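Local coordinates for protein glycerophosphoryl diester phosphodiesterase (Parabacteroides distasonis, PDB 3MZ2) that probably hydrolyses glycerophosphodiesters, as other TIM-barrel glycerophosphodiester phosphodiesterases do, at residues 44-49 with 115-120; 67-72 with 138-143; 73-78 with 119-124; 82-87 with 103-108; 132-137 with 159-164. All coordinates share one frame; numbering follows the deposited sequence. Where two conformers were deposited one is given.

Contact 1 of 5, residues 44-49 with 115-120; sequences GYPENS and TNYRIP
Gly44 O lies against the edge of the Tyr117 ring, 3.2 Å from CE2, and Pro46 comes to the same edge. Its CD sits in the ring plane, 3.7 Å from Tyr117 CD2, the two side chains crossing at about a right angle. A water adds a polar link at the end of the ring: it donates to Gly44 O at 2.8 Å and is hydrogen-bonded to Tyr117 OH. One carbonyl therefore meets both the ring edge and the water that holds the phenol oxygen. Next to this, Pro46 and Thr115 meet tip to tip, CG of the proline 3.7 Å from CG2 of the threonine. At the far end the Pro120 ring takes over, its CD resting 3.2 Å from Asn48 O.

Behind this first shell, Thr115 is held by its hydroxyl. With chi1 at 70°, OG1 lies between its own N and carbonyl carbon, where it accepts from Tyr117 N at 3.0 Å (162° at the hydrogen) and also bonds to Leu107 O. These two bonds help to hold the backbone that carries the Tyr117 ring. On the other segment, Asn48 ND2 is bonded to Asp67 OD2, while Glu47 turns to Arg38, Arg41 and Arg86. Residues 115-117 form an ST turn, and it packs on the loop joining strand 33-36 to helix 50-59, a beta-alpha loop of the TIM barrel.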
# COMPACT_ATOMS: atom_id res chain seq x y z
N GLY A 44 -3.38 8.31 -27.07
CA GLY A 44 -3.69 9.71 -26.80
C GLY A 44 -4.37 10.07 -25.47
O GLY A 44 -4.66 11.25 -25.23
N TYR A 45 -4.64 9.07 -24.63
CA TYR A 45 -5.42 9.23 -23.40
C TYR A 45 -4.71 8.56 -22.23
O TYR A 45 -4.89 7.38 -21.94
CB TYR A 45 -6.87 8.73 -23.61
CG TYR A 45 -7.61 9.62 -24.58
CD1 TYR A 45 -7.94 10.90 -24.20
CD2 TYR A 45 -7.90 9.22 -25.89
CE1 TYR A 45 -8.58 11.75 -25.03
CE2 TYR A 45 -8.54 10.12 -26.76
CZ TYR A 45 -8.89 11.37 -26.29
OH TYR A 45 -9.53 12.34 -27.05
N PRO A 46 -3.88 9.33 -21.52
CA PRO A 46 -3.19 8.79 -20.37
C PRO A 46 -4.07 8.42 -19.16
O PRO A 46 -5.15 8.97 -18.96
CB PRO A 46 -2.25 9.94 -19.98
CG PRO A 46 -2.18 10.84 -21.18
CD PRO A 46 -3.51 10.73 -21.80
N GLU A 47 -3.59 7.48 -18.37
CA GLU A 47 -4.10 7.20 -17.01
C GLU A 47 -4.20 8.46 -16.20
O GLU A 47 -3.36 9.35 -16.39
CB GLU A 47 -3.07 6.38 -16.23
CG GLU A 47 -2.99 5.00 -16.62
CD GLU A 47 -1.89 4.25 -15.89
OE1 GLU A 47 -1.35 4.67 -14.81
OE2 GLU A 47 -1.61 3.16 -16.41
N ASN A 48 -5.18 8.50 -15.30
CA ASN A 48 -5.27 9.58 -14.29
C ASN A 48 -5.15 10.97 -14.94
O ASN A 48 -4.40 11.84 -14.48
CB ASN A 48 -4.21 9.38 -13.19
CG ASN A 48 -4.60 8.30 -12.20
OD1 ASN A 48 -5.62 8.41 -11.51
ND2 ASN A 48 -3.76 7.26 -12.07
N SER A 49 -5.94 11.17 -15.98
CA SER A 49 -5.98 12.45 -16.66
C SER A 49 -7.41 12.89 -16.86
O SER A 49 -8.30 12.07 -17.07
CB SER A 49 -5.26 12.41 -18.02
OG SER A 49 -6.03 11.75 -19.03
N THR A 115 1.76 13.28 -24.53
CA THR A 115 0.61 14.12 -24.87
C THR A 115 0.94 15.54 -24.42
O THR A 115 2.04 15.79 -23.92
CB THR A 115 -0.65 13.64 -24.17
OG1 THR A 115 -0.53 13.91 -22.76
CG2 THR A 115 -0.89 12.13 -24.43
N ASN A 116 -0.01 16.46 -24.58
CA ASN A 116 0.11 17.77 -23.97
C ASN A 116 -0.79 17.91 -22.74
O ASN A 116 -1.18 19.01 -22.38
CB ASN A 116 -0.22 18.89 -24.97
CG ASN A 116 0.35 20.23 -24.55
OD1 ASN A 116 1.43 20.30 -23.96
ND2 ASN A 116 -0.37 21.30 -24.86
N TYR A 117 -1.13 16.79 -22.11
CA TYR A 117 -1.95 16.80 -20.91
C TYR A 117 -1.05 16.77 -19.68
O TYR A 117 0.06 16.23 -19.71
CB TYR A 117 -2.93 15.61 -20.91
CG TYR A 117 -3.76 15.52 -22.20
CD1 TYR A 117 -4.15 16.69 -22.90
CD2 TYR A 117 -4.11 14.29 -22.74
CE1 TYR A 117 -4.89 16.62 -24.07
CE2 TYR A 117 -4.87 14.22 -23.93
CZ TYR A 117 -5.25 15.37 -24.56
OH TYR A 117 -5.98 15.30 -25.73
N ARG A 118 -1.54 17.38 -18.61
CA ARG A 118 -0.79 17.53 -17.36
C ARG A 118 -1.38 16.70 -16.24
O ARG A 118 -2.54 16.32 -16.29
CB ARG A 118 -0.87 18.99 -16.92
CG ARG A 118 -0.29 20.00 -17.90
CD ARG A 118 -0.46 21.44 -17.36
N ILE A 119 -0.56 16.41 -15.24
CA ILE A 119 -0.99 15.77 -14.01
C ILE A 119 -2.04 16.66 -13.34
O ILE A 119 -1.77 17.82 -13.07
CB ILE A 119 0.19 15.51 -13.04
CG1 ILE A 119 1.22 14.60 -13.70
CG2 ILE A 119 -0.30 14.93 -11.67
CD1 ILE A 119 2.58 14.64 -13.01
N PRO A 120 -3.24 16.10 -13.09
CA PRO A 120 -4.32 16.90 -12.47
C PRO A 120 -4.31 16.80 -10.95
O PRO A 120 -3.80 15.83 -10.40
CB PRO A 120 -5.58 16.22 -12.97
CG PRO A 120 -5.22 14.79 -13.07
CD PRO A 120 -3.75 14.78 -13.52
O HOH W 1 -5.38 13.02 -27.23

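Contact 2 of 5, residues 67-72 with 138-143; sequences DPRLTK and DKKDVP
Lys140 curls round to put its ammonium between two acids, Asp67 and Asp138. Bends at chi2 (-78°) and chi4 (-61°) bring NZ to 2.8 Å from Asp67 OD1, met on its anti side and out of the carboxylate plane; the bond to Asp138 OD2, at 3.1 Å, is weak. The lysine charge probably offsets the repulsion between those carboxylates. On its way, the lysine chain lays CB and CG over one face of the Arg69 guanidinium, CB toward the rim, and CD comes 3.6 Å from NH2; that guanidinium is held by Phe79 O, His80 O and Asp82. Asp141 stands across Arg69 at about a right angle: its OD1 takes Leu70 N on the syn lone pair at 3.0 Å (137° at the hydrogen), and its OD2 reaches Arg69 NH1 through a water. Leu70 and Val142 cross at about a right angle, an apolar patch beside the charges. The salt-bridge network sits where the loop after strand 135-137 runs beside the end of strand 63-70, at the C-terminal ends of barrel strands, the end that carries the active site in TIM barrels.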
# COMPACT_ATOMS: atom_id res chain seq x y z
N ASP A 67 -5.94 7.50 -8.49
CA ASP A 67 -4.78 7.31 -7.62
C ASP A 67 -4.27 8.64 -7.02
O ASP A 67 -3.36 9.27 -7.57
CB ASP A 67 -3.63 6.65 -8.43
CG ASP A 67 -4.03 5.30 -9.01
OD1 ASP A 67 -4.29 4.41 -8.18
OD2 ASP A 67 -4.07 5.16 -10.24
N PRO A 68 -4.83 9.06 -5.87
CA PRO A 68 -4.38 10.28 -5.19
C PRO A 68 -3.04 10.06 -4.49
O PRO A 68 -2.82 9.04 -3.85
CB PRO A 68 -5.48 10.59 -4.17
CG PRO A 68 -6.48 9.53 -4.27
CD PRO A 68 -5.96 8.43 -5.16
N ARG A 69 -2.13 11.00 -4.68
CA ARG A 69 -0.86 10.98 -4.00
C ARG A 69 -0.31 12.41 -3.86
O ARG A 69 -0.80 13.36 -4.46
CB ARG A 69 0.18 10.08 -4.70
CG ARG A 69 0.59 10.53 -6.05
CD ARG A 69 1.87 9.83 -6.57
NE ARG A 69 1.81 8.35 -6.59
CZ ARG A 69 2.47 7.57 -5.75
NH1 ARG A 69 3.19 8.08 -4.76
NH2 ARG A 69 2.35 6.25 -5.88
N LEU A 70 0.73 12.52 -3.07
CA LEU A 70 1.20 13.81 -2.59
C LEU A 70 2.43 14.37 -3.32
O LEU A 70 3.38 13.66 -3.63
CB LEU A 70 1.54 13.68 -1.10
CG LEU A 70 0.43 13.43 -0.12
CD1 LEU A 70 0.98 13.15 1.31
CD2 LEU A 70 -0.55 14.62 -0.14
N THR A 71 2.42 15.67 -3.53
CA THR A 71 3.57 16.39 -4.07
C THR A 71 4.49 16.80 -2.94
O THR A 71 4.18 16.58 -1.76
CB THR A 71 3.11 17.67 -4.77
OG1 THR A 71 2.51 18.55 -3.81
CG2 THR A 71 2.10 17.37 -5.89
N LYS A 72 5.58 17.46 -3.30
CA LYS A 72 6.53 17.97 -2.29
C LYS A 72 5.86 18.96 -1.36
O LYS A 72 6.20 19.04 -0.18
CB LYS A 72 7.74 18.64 -2.95
CG LYS A 72 8.76 19.16 -1.92
CD LYS A 72 9.91 19.91 -2.54
CE LYS A 72 11.02 20.19 -1.50
NZ LYS A 72 11.95 21.31 -1.89
N ASP A 138 -8.38 5.22 -4.64
CA ASP A 138 -7.47 4.20 -4.15
C ASP A 138 -6.55 4.88 -3.11
O ASP A 138 -6.66 6.08 -2.84
CB ASP A 138 -6.71 3.58 -5.33
CG ASP A 138 -6.07 2.24 -5.00
OD1 ASP A 138 -6.34 1.67 -3.92
OD2 ASP A 138 -5.30 1.75 -5.86
N LYS A 139 -5.70 4.11 -2.45
CA LYS A 139 -4.82 4.60 -1.40
C LYS A 139 -3.40 4.49 -1.91
O LYS A 139 -2.99 3.38 -2.28
CB LYS A 139 -5.01 3.68 -0.16
CG LYS A 139 -3.92 3.73 0.93
CD LYS A 139 -4.35 2.93 2.17
CE LYS A 139 -3.58 3.32 3.43
NZ LYS A 139 -4.38 2.98 4.65
N LYS A 140 -2.67 5.62 -1.89
CA LYS A 140 -1.23 5.63 -2.06
C LYS A 140 -0.63 6.20 -0.78
O LYS A 140 -0.56 5.50 0.23
CB LYS A 140 -0.82 6.44 -3.31
CG LYS A 140 -1.47 5.98 -4.63
CD LYS A 140 -0.81 4.73 -5.20
CE LYS A 140 -1.64 4.16 -6.32
NZ LYS A 140 -2.99 3.77 -5.83
N ASP A 141 -0.23 7.47 -0.77
CA ASP A 141 0.40 8.05 0.42
C ASP A 141 -0.40 9.18 1.11
O ASP A 141 0.16 9.86 1.99
CB ASP A 141 1.85 8.52 0.10
CG ASP A 141 1.91 9.64 -0.92
OD1 ASP A 141 0.87 10.07 -1.42
OD2 ASP A 141 3.04 10.10 -1.21
N VAL A 142 -1.66 9.43 0.71
CA VAL A 142 -2.48 10.40 1.45
C VAL A 142 -2.98 9.73 2.74
O VAL A 142 -3.53 8.64 2.67
CB VAL A 142 -3.69 10.95 0.64
CG1 VAL A 142 -4.48 11.95 1.49
CG2 VAL A 142 -3.19 11.60 -0.67
N PRO A 143 -2.75 10.40 3.91
CA PRO A 143 -3.28 9.80 5.12
C PRO A 143 -4.79 9.64 5.08
O PRO A 143 -5.48 10.53 4.57
CB PRO A 143 -2.86 10.79 6.22
CG PRO A 143 -1.69 11.60 5.62
CD PRO A 143 -2.03 11.66 4.16
O HOH W 2 -3.52 8.15 -1.32
O HOH W 3 3.67 10.85 -3.64

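Contact 3 of 5, residues 73-78 with 119-124; sequences DSVIVL and IPTLEE
Ile76 O is gripped from several directions. Leu122 N donates to it at 3.0 Å along a straight path (163° at the hydrogen), coming from above the carbonyl plane, 38° out of it. A water also donates to Ile76 O, at 2.8 Å, and accepts from Glu123 N, while Thr121 CA makes a CA-H...O contact. Two amides of the first helical turn thus find acceptors at this one strand carbonyl and its water. Thr121, the N-cap, serves a third: its OG1 accepts from Glu124 N at 2.9 Å. Two residues further along the strand, Leu78 N donates to Pro120 O at 3.0 Å, nearly in line with the carbonyl bond, so that Val77 and Thr121 form a single beta bridge.

Apolar groups flank these bonds. Ile76 and Leu122 lie side by side, CG2 against CB at 3.7 Å, and Val77 CB meets Ile119 CG2 at 3.7 Å. Leu78 crosses both Pro120 and Leu122 at about a right angle, CB against the proline CG and CD2 4.0 Å from Leu122 CB. A serine in place of Leu78 would probably open a gap between Pro120 CG and Leu122 and bring a hydroxyl into an apolar setting. The whole contact wedges the start of helix 122-129 against strand 76-78, with strand 63-70 next to that strand, helix 50-59 touching Leu78 and Pro120, and helix 144-153 touching Ile76 and Leu122.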
# COMPACT_ATOMS: atom_id res chain seq x y z
N ASP A 73 4.92 19.75 -1.91
CA ASP A 73 4.18 20.73 -1.10
C ASP A 73 2.79 20.24 -0.61
O ASP A 73 1.91 21.05 -0.31
CB ASP A 73 4.11 22.13 -1.79
CG ASP A 73 3.58 22.10 -3.21
OD1 ASP A 73 3.54 21.02 -3.84
OD2 ASP A 73 3.26 23.22 -3.70
N SER A 74 2.62 18.90 -0.56
CA SER A 74 1.48 18.26 0.10
C SER A 74 0.13 18.53 -0.63
O SER A 74 -0.95 18.46 -0.02
CB SER A 74 1.45 18.64 1.59
OG SER A 74 2.54 18.03 2.28
N VAL A 75 0.22 18.83 -1.93
CA VAL A 75 -0.91 18.91 -2.81
C VAL A 75 -1.23 17.47 -3.23
O VAL A 75 -0.32 16.70 -3.53
CB VAL A 75 -0.61 19.80 -4.00
CG1 VAL A 75 -1.79 19.83 -5.00
CG2 VAL A 75 -0.28 21.22 -3.50
N ILE A 76 -2.51 17.12 -3.22
CA ILE A 76 -2.93 15.82 -3.73
C ILE A 76 -3.16 15.88 -5.25
O ILE A 76 -4.03 16.63 -5.75
CB ILE A 76 -4.21 15.29 -3.04
CG1 ILE A 76 -4.06 15.28 -1.53
CG2 ILE A 76 -4.58 13.88 -3.57
CD1 ILE A 76 -5.38 15.14 -0.84
N VAL A 77 -2.38 15.07 -5.98
CA VAL A 77 -2.50 14.91 -7.42
C VAL A 77 -2.89 13.47 -7.77
O VAL A 77 -2.86 12.61 -6.92
CB VAL A 77 -1.19 15.32 -8.15
CG1 VAL A 77 -0.85 16.78 -7.91
CG2 VAL A 77 -0.00 14.44 -7.71
N LEU A 78 -3.30 13.22 -9.02
CA LEU A 78 -3.66 11.88 -9.47
C LEU A 78 -2.49 11.36 -10.28
O LEU A 78 -2.19 11.94 -11.32
CB LEU A 78 -4.89 11.92 -10.37
CG LEU A 78 -6.10 12.60 -9.74
CD1 LEU A 78 -7.33 12.47 -10.63
CD2 LEU A 78 -6.40 12.09 -8.36
N ILE A 119 -0.56 16.41 -15.24
CA ILE A 119 -0.99 15.77 -14.01
C ILE A 119 -2.04 16.66 -13.34
O ILE A 119 -1.77 17.82 -13.07
CB ILE A 119 0.19 15.51 -13.04
CG1 ILE A 119 1.22 14.60 -13.70
CG2 ILE A 119 -0.30 14.93 -11.67
CD1 ILE A 119 2.58 14.64 -13.01
N PRO A 120 -3.24 16.10 -13.09
CA PRO A 120 -4.32 16.90 -12.47
C PRO A 120 -4.31 16.80 -10.95
O PRO A 120 -3.80 15.83 -10.40
CB PRO A 120 -5.58 16.22 -12.97
CG PRO A 120 -5.22 14.79 -13.07
CD PRO A 120 -3.75 14.78 -13.52
N THR A 121 -4.89 17.80 -10.28
CA THR A 121 -5.12 17.65 -8.84
C THR A 121 -6.38 16.84 -8.59
O THR A 121 -7.30 16.80 -9.43
CB THR A 121 -5.30 19.00 -8.12
OG1 THR A 121 -6.45 19.64 -8.63
CG2 THR A 121 -4.05 19.88 -8.22
N LEU A 122 -6.45 16.20 -7.43
CA LEU A 122 -7.67 15.58 -6.97
C LEU A 122 -8.81 16.58 -6.88
O LEU A 122 -9.94 16.28 -7.27
CB LEU A 122 -7.46 14.83 -5.62
CG LEU A 122 -8.75 14.29 -5.01
CD1 LEU A 122 -9.43 13.24 -5.93
CD2 LEU A 122 -8.51 13.75 -3.59
N GLU A 123 -8.52 17.79 -6.40
CA GLU A 123 -9.53 18.83 -6.32
C GLU A 123 -10.17 19.13 -7.67
O GLU A 123 -11.39 19.24 -7.79
CB GLU A 123 -8.91 20.10 -5.76
CG GLU A 123 -9.93 21.21 -5.52
CD GLU A 123 -10.97 20.84 -4.47
OE1 GLU A 123 -10.72 19.93 -3.65
OE2 GLU A 123 -12.05 21.49 -4.45
N GLU A 124 -9.35 19.28 -8.71
CA GLU A 124 -9.88 19.54 -10.06
C GLU A 124 -10.80 18.40 -10.50
O GLU A 124 -11.86 18.65 -11.10
CB GLU A 124 -8.77 19.70 -11.10
CG GLU A 124 -9.26 19.75 -12.55
CD GLU A 124 -8.10 19.80 -13.53
OE1 GLU A 124 -6.97 19.48 -13.12
OE2 GLU A 124 -8.34 20.18 -14.70
O HOH W 4 -6.08 18.29 -4.82

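Contact 4 of 5, residues 82-87 with 103-108; sequences DTLERT and QNFRLK
Thr87 and Lys108 bring their backbones to a CA to CA distance of 4.6 Å, and Lys108 N donates to Thr87 O at 2.8 Å from well above the carbonyl plane, 71° out of it. The same oxygen is approached by Leu107, whose CA makes a CA-H...O contact at 3.2 Å and whose CD2 also lies close. Lys108 then runs back along the other segment. With CG anti to the carbonyl carbon (chi1 -80°) and the rest of the chain extended, its CD passes 3.6 Å from Arg86 O and NZ ends 2.7 Å from Glu85 O, in the carbonyl plane at a C=O...N angle of 153°. Ser88 O is a second acceptor for that ammonium, so the lysine joins two carbonyls of the 85-88 backbone. Further out, Leu84 CD1 touches Phe105 CE2 at 3.9 Å, the two side chains at about a right angle, and Tyr97 packs on both, edge-to-face with the phenylalanine. Arg86 leads away to salt bridges with Glu47 and Asp81, and Thr83 bonds to Glu85 of the second subunit. The two loops flank helix 99-102, one following strand 76-78 and the other leading on to helix 122-129.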
# COMPACT_ATOMS: atom_id res chain seq x y z
N ASP A 82 5.16 5.19 -8.29
CA ASP A 82 6.14 5.77 -7.38
C ASP A 82 7.20 6.55 -8.16
O ASP A 82 7.97 7.27 -7.59
CB ASP A 82 6.84 4.66 -6.53
CG ASP A 82 5.88 3.94 -5.60
OD1 ASP A 82 4.85 4.55 -5.17
OD2 ASP A 82 6.13 2.76 -5.31
N THR A 83 7.28 6.35 -9.46
CA THR A 83 8.23 7.13 -10.27
C THR A 83 7.46 7.73 -11.45
O THR A 83 6.44 7.18 -11.89
CB THR A 83 9.41 6.26 -10.75
OG1 THR A 83 8.95 5.25 -11.66
CG2 THR A 83 10.06 5.60 -9.58
N LEU A 84 7.96 8.85 -11.97
CA LEU A 84 7.31 9.57 -13.08
C LEU A 84 7.45 8.99 -14.49
O LEU A 84 6.64 9.32 -15.32
CB LEU A 84 7.79 11.03 -13.09
CG LEU A 84 7.36 11.88 -11.91
CD1 LEU A 84 8.24 13.16 -11.75
CD2 LEU A 84 5.89 12.21 -12.10
N GLU A 85 8.44 8.10 -14.75
CA GLU A 85 8.80 7.68 -16.12
C GLU A 85 7.75 6.96 -16.96
O GLU A 85 7.67 7.24 -18.15
CB GLU A 85 10.08 6.83 -16.16
CG GLU A 85 11.35 7.57 -15.80
CD GLU A 85 11.62 7.61 -14.30
OE1 GLU A 85 10.79 7.09 -13.51
OE2 GLU A 85 12.68 8.16 -13.90
N ARG A 86 6.96 6.05 -16.39
CA ARG A 86 6.00 5.29 -17.21
C ARG A 86 4.90 6.14 -17.87
O ARG A 86 4.61 5.99 -19.05
CB ARG A 86 5.38 4.12 -16.41
CG ARG A 86 4.50 3.18 -17.28
CD ARG A 86 3.90 2.04 -16.45
NE ARG A 86 3.04 2.56 -15.39
CZ ARG A 86 1.73 2.76 -15.48
NH1 ARG A 86 1.03 2.41 -16.57
NH2 ARG A 86 1.09 3.28 -14.45
N THR A 87 4.25 7.03 -17.11
CA THR A 87 3.10 7.74 -17.64
C THR A 87 3.33 9.25 -17.73
O THR A 87 2.36 10.01 -17.84
CB THR A 87 1.83 7.45 -16.82
OG1 THR A 87 2.00 7.99 -15.52
CG2 THR A 87 1.58 5.94 -16.72
N GLN A 103 3.71 20.64 -13.03
CA GLN A 103 2.98 21.16 -14.18
C GLN A 103 3.84 21.31 -15.42
O GLN A 103 3.32 21.39 -16.53
CB GLN A 103 2.28 22.48 -13.82
CG GLN A 103 1.17 22.27 -12.83
CD GLN A 103 0.21 21.16 -13.25
OE1 GLN A 103 -0.47 21.27 -14.29
NE2 GLN A 103 0.19 20.05 -12.48
N ASN A 104 5.15 21.33 -15.24
CA ASN A 104 6.06 21.33 -16.37
C ASN A 104 6.14 20.01 -17.11
O ASN A 104 6.62 19.97 -18.24
CB ASN A 104 7.47 21.74 -15.93
CG ASN A 104 7.53 23.16 -15.40
OD1 ASN A 104 6.85 24.05 -15.92
ND2 ASN A 104 8.33 23.38 -14.37
N PHE A 105 5.76 18.91 -16.47
CA PHE A 105 5.79 17.60 -17.13
C PHE A 105 4.51 17.33 -17.90
O PHE A 105 3.50 17.99 -17.68
CB PHE A 105 6.02 16.48 -16.14
CG PHE A 105 7.32 16.59 -15.40
CD1 PHE A 105 8.52 16.66 -16.08
CD2 PHE A 105 7.33 16.62 -14.02
CE1 PHE A 105 9.72 16.77 -15.40
CE2 PHE A 105 8.53 16.72 -13.32
CZ PHE A 105 9.71 16.80 -14.01
N ARG A 106 4.58 16.36 -18.81
CA ARG A 106 3.42 15.98 -19.62
C ARG A 106 3.23 14.48 -19.52
O ARG A 106 4.19 13.72 -19.35
CB ARG A 106 3.63 16.38 -21.09
CG ARG A 106 3.59 17.90 -21.34
CD ARG A 106 2.34 18.53 -20.74
NE ARG A 106 2.21 19.91 -21.18
CZ ARG A 106 2.72 20.97 -20.57
NH1 ARG A 106 3.40 20.87 -19.43
NH2 ARG A 106 2.54 22.17 -21.12
N LEU A 107 1.97 14.08 -19.60
CA LEU A 107 1.61 12.69 -19.46
C LEU A 107 1.79 11.92 -20.75
O LEU A 107 1.54 12.44 -21.84
CB LEU A 107 0.16 12.58 -19.01
CG LEU A 107 -0.18 13.14 -17.61
CD1 LEU A 107 -1.70 13.06 -17.32
CD2 LEU A 107 0.63 12.46 -16.51
N LYS A 108 2.14 10.65 -20.58
CA LYS A 108 2.33 9.71 -21.69
C LYS A 108 1.14 8.76 -21.74
O LYS A 108 0.66 8.35 -20.70
CB LYS A 108 3.60 8.86 -21.47
CG LYS A 108 4.96 9.47 -21.79
CD LYS A 108 6.07 8.50 -21.25
CE LYS A 108 7.51 9.02 -21.44
NZ LYS A 108 8.51 8.48 -20.42

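Contact 5 of 5, residues 132-137 with 159-164; sequences KTILIL and YVMITV
Leu135, Ile136 and Leu137 pair in parallel register with Val160, Met161 and Ile162, the strand axes 32° apart. Four backbone bonds join them: Leu135 N to Tyr159 O, Met161 N to Leu135 O at 2.7 Å, Leu137 N to Met161 O, and Thr163 N to Leu137 O at 3.0 Å. CA-H...O contacts from Ile134, Ile136 and Val160 fill in between. Apolar packing lies on both faces. On one, Met161, a selenomethionine with CG beside its backbone N (chi1 -67°) and chi2 extended, sets SE 3.5 Å from Ile134 CG2 and lies alongside Ile136. On the other, Leu137 slants across Val160, CD1 3.7 Å from CG1, and also touches Ile151 of helix 144-153. An alanine at Leu137 would probably leave Val160 CG1 without its neighbour and open a gap toward that helix. Separately, Ile136 CG2 meets the Thr163 hydroxyl at 3.3 Å from OG1. In this beta-alpha-beta unit, four main-chain bonds thus join the strands, hydrocarbon covers one buried face, and selenomethionine joins the isoleucines on the other.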
# COMPACT_ATOMS: atom_id res chain seq x y z
N LYS A 132 -21.64 14.57 -12.94
CA LYS A 132 -21.28 13.77 -14.10
C LYS A 132 -21.01 12.30 -13.80
O LYS A 132 -21.39 11.43 -14.58
CB LYS A 132 -20.06 14.34 -14.79
CG LYS A 132 -20.19 15.77 -15.22
CD LYS A 132 -18.94 16.21 -15.94
CE LYS A 132 -18.98 17.71 -16.21
NZ LYS A 132 -18.81 18.65 -15.01
N THR A 133 -20.31 12.00 -12.70
CA THR A 133 -19.83 10.66 -12.43
C THR A 133 -19.54 10.51 -10.92
O THR A 133 -19.90 11.36 -10.12
CB THR A 133 -18.56 10.36 -13.30
OG1 THR A 133 -18.14 8.99 -13.12
CG2 THR A 133 -17.41 11.27 -12.94
N ILE A 134 -18.91 9.41 -10.55
CA ILE A 134 -18.48 9.14 -9.19
C ILE A 134 -17.03 8.77 -9.30
O ILE A 134 -16.65 7.99 -10.17
CB ILE A 134 -19.23 7.92 -8.61
CG1 ILE A 134 -20.72 8.07 -8.70
CG2 ILE A 134 -18.78 7.60 -7.14
CD1 ILE A 134 -21.46 6.80 -8.64
N LEU A 135 -16.19 9.33 -8.44
CA LEU A 135 -14.80 8.95 -8.37
C LEU A 135 -14.61 7.96 -7.23
O LEU A 135 -15.32 8.01 -6.19
CB LEU A 135 -13.97 10.22 -8.08
CG LEU A 135 -14.11 11.40 -9.06
CD1 LEU A 135 -13.26 12.58 -8.58
CD2 LEU A 135 -13.78 10.97 -10.46
N ILE A 136 -13.64 7.08 -7.38
CA ILE A 136 -13.36 6.05 -6.40
C ILE A 136 -11.87 6.12 -6.06
O ILE A 136 -11.02 5.93 -6.94
CB ILE A 136 -13.74 4.64 -6.91
CG1 ILE A 136 -15.20 4.65 -7.38
CG2 ILE A 136 -13.48 3.61 -5.74
CD1 ILE A 136 -15.69 3.29 -8.06
N LEU A 137 -11.57 6.50 -4.83
CA LEU A 137 -10.20 6.80 -4.42
C LEU A 137 -9.46 5.55 -3.94
O LEU A 137 -9.80 4.94 -2.90
CB LEU A 137 -10.14 7.84 -3.30
CG LEU A 137 -10.90 9.16 -3.57
CD1 LEU A 137 -10.61 10.19 -2.43
CD2 LEU A 137 -10.60 9.77 -4.94
N TYR A 159 -20.45 11.62 -4.48
CA TYR A 159 -19.72 11.42 -5.72
C TYR A 159 -18.24 11.07 -5.55
O TYR A 159 -17.52 11.00 -6.54
CB TYR A 159 -19.89 12.58 -6.72
CG TYR A 159 -19.54 13.95 -6.21
CD1 TYR A 159 -20.45 14.69 -5.44
CD2 TYR A 159 -18.35 14.60 -6.63
CE1 TYR A 159 -20.13 15.95 -4.98
CE2 TYR A 159 -18.05 15.87 -6.19
CZ TYR A 159 -18.91 16.53 -5.35
OH TYR A 159 -18.59 17.80 -4.94
N VAL A 160 -17.79 10.87 -4.33
CA VAL A 160 -16.39 10.45 -4.10
C VAL A 160 -16.43 9.30 -3.10
O VAL A 160 -16.75 9.50 -1.93
CB VAL A 160 -15.51 11.61 -3.59
CG1 VAL A 160 -14.01 11.16 -3.45
CG2 VAL A 160 -15.64 12.86 -4.45
N MSE A 161 -16.14 8.09 -3.58
CA MSE A 161 -16.17 6.86 -2.77
C MSE A 161 -14.76 6.53 -2.33
O MSE A 161 -13.79 7.00 -2.96
CB MSE A 161 -16.72 5.66 -3.56
CG MSE A 161 -18.16 5.82 -3.89
SE MSE A 161 -18.78 4.59 -5.27
CE MSE A 161 -18.42 2.86 -4.42
N ILE A 162 -14.66 5.70 -1.30
CA ILE A 162 -13.34 5.33 -0.73
C ILE A 162 -13.13 3.82 -0.88
O ILE A 162 -13.98 3.05 -0.51
CB ILE A 162 -13.26 5.71 0.76
CG1 ILE A 162 -13.56 7.22 0.93
CG2 ILE A 162 -11.86 5.36 1.34
CD1 ILE A 162 -13.96 7.62 2.39
N THR A 163 -11.98 3.43 -1.43
CA THR A 163 -11.62 2.03 -1.53
C THR A 163 -11.05 1.61 -0.20
O THR A 163 -10.17 2.28 0.35
CB THR A 163 -10.57 1.77 -2.63
OG1 THR A 163 -11.10 2.20 -3.87
CG2 THR A 163 -10.27 0.23 -2.71
N VAL A 164 -11.57 0.49 0.32
CA VAL A 164 -11.13 -0.08 1.60
C VAL A 164 -10.84 -1.55 1.40
O VAL A 164 -11.56 -2.23 0.62
CB VAL A 164 -12.19 0.11 2.72
CG1 VAL A 164 -12.33 1.63 3.08
CG2 VAL A 164 -13.54 -0.51 2.37
O HOH W 5 -8.66 4.50 -0.24

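Contact 5 is the core of the set, its centre about 6 Å from that of the chain, and relies on sheet bonds and apolar faces. The other four lie about 16 to 21 Å out. Contact 3, still buried, mixes the two styles, strand-like bonds serving a helix start; contacts 1, 2 and 4 are partly exposed and lean on water, charge or a long lysine. Contacts 1 and 3 share Ile119 and Pro120, so the junction of their two segments faces two neighbours. Strand 63-70 relates contact 2 to contact 3 through strand 76-78 and to contact 5 through strand 135-137. Salt bridges tie contact 4 to contacts 1 and 2, through Arg86 to Glu47 and Asp82 to Arg69.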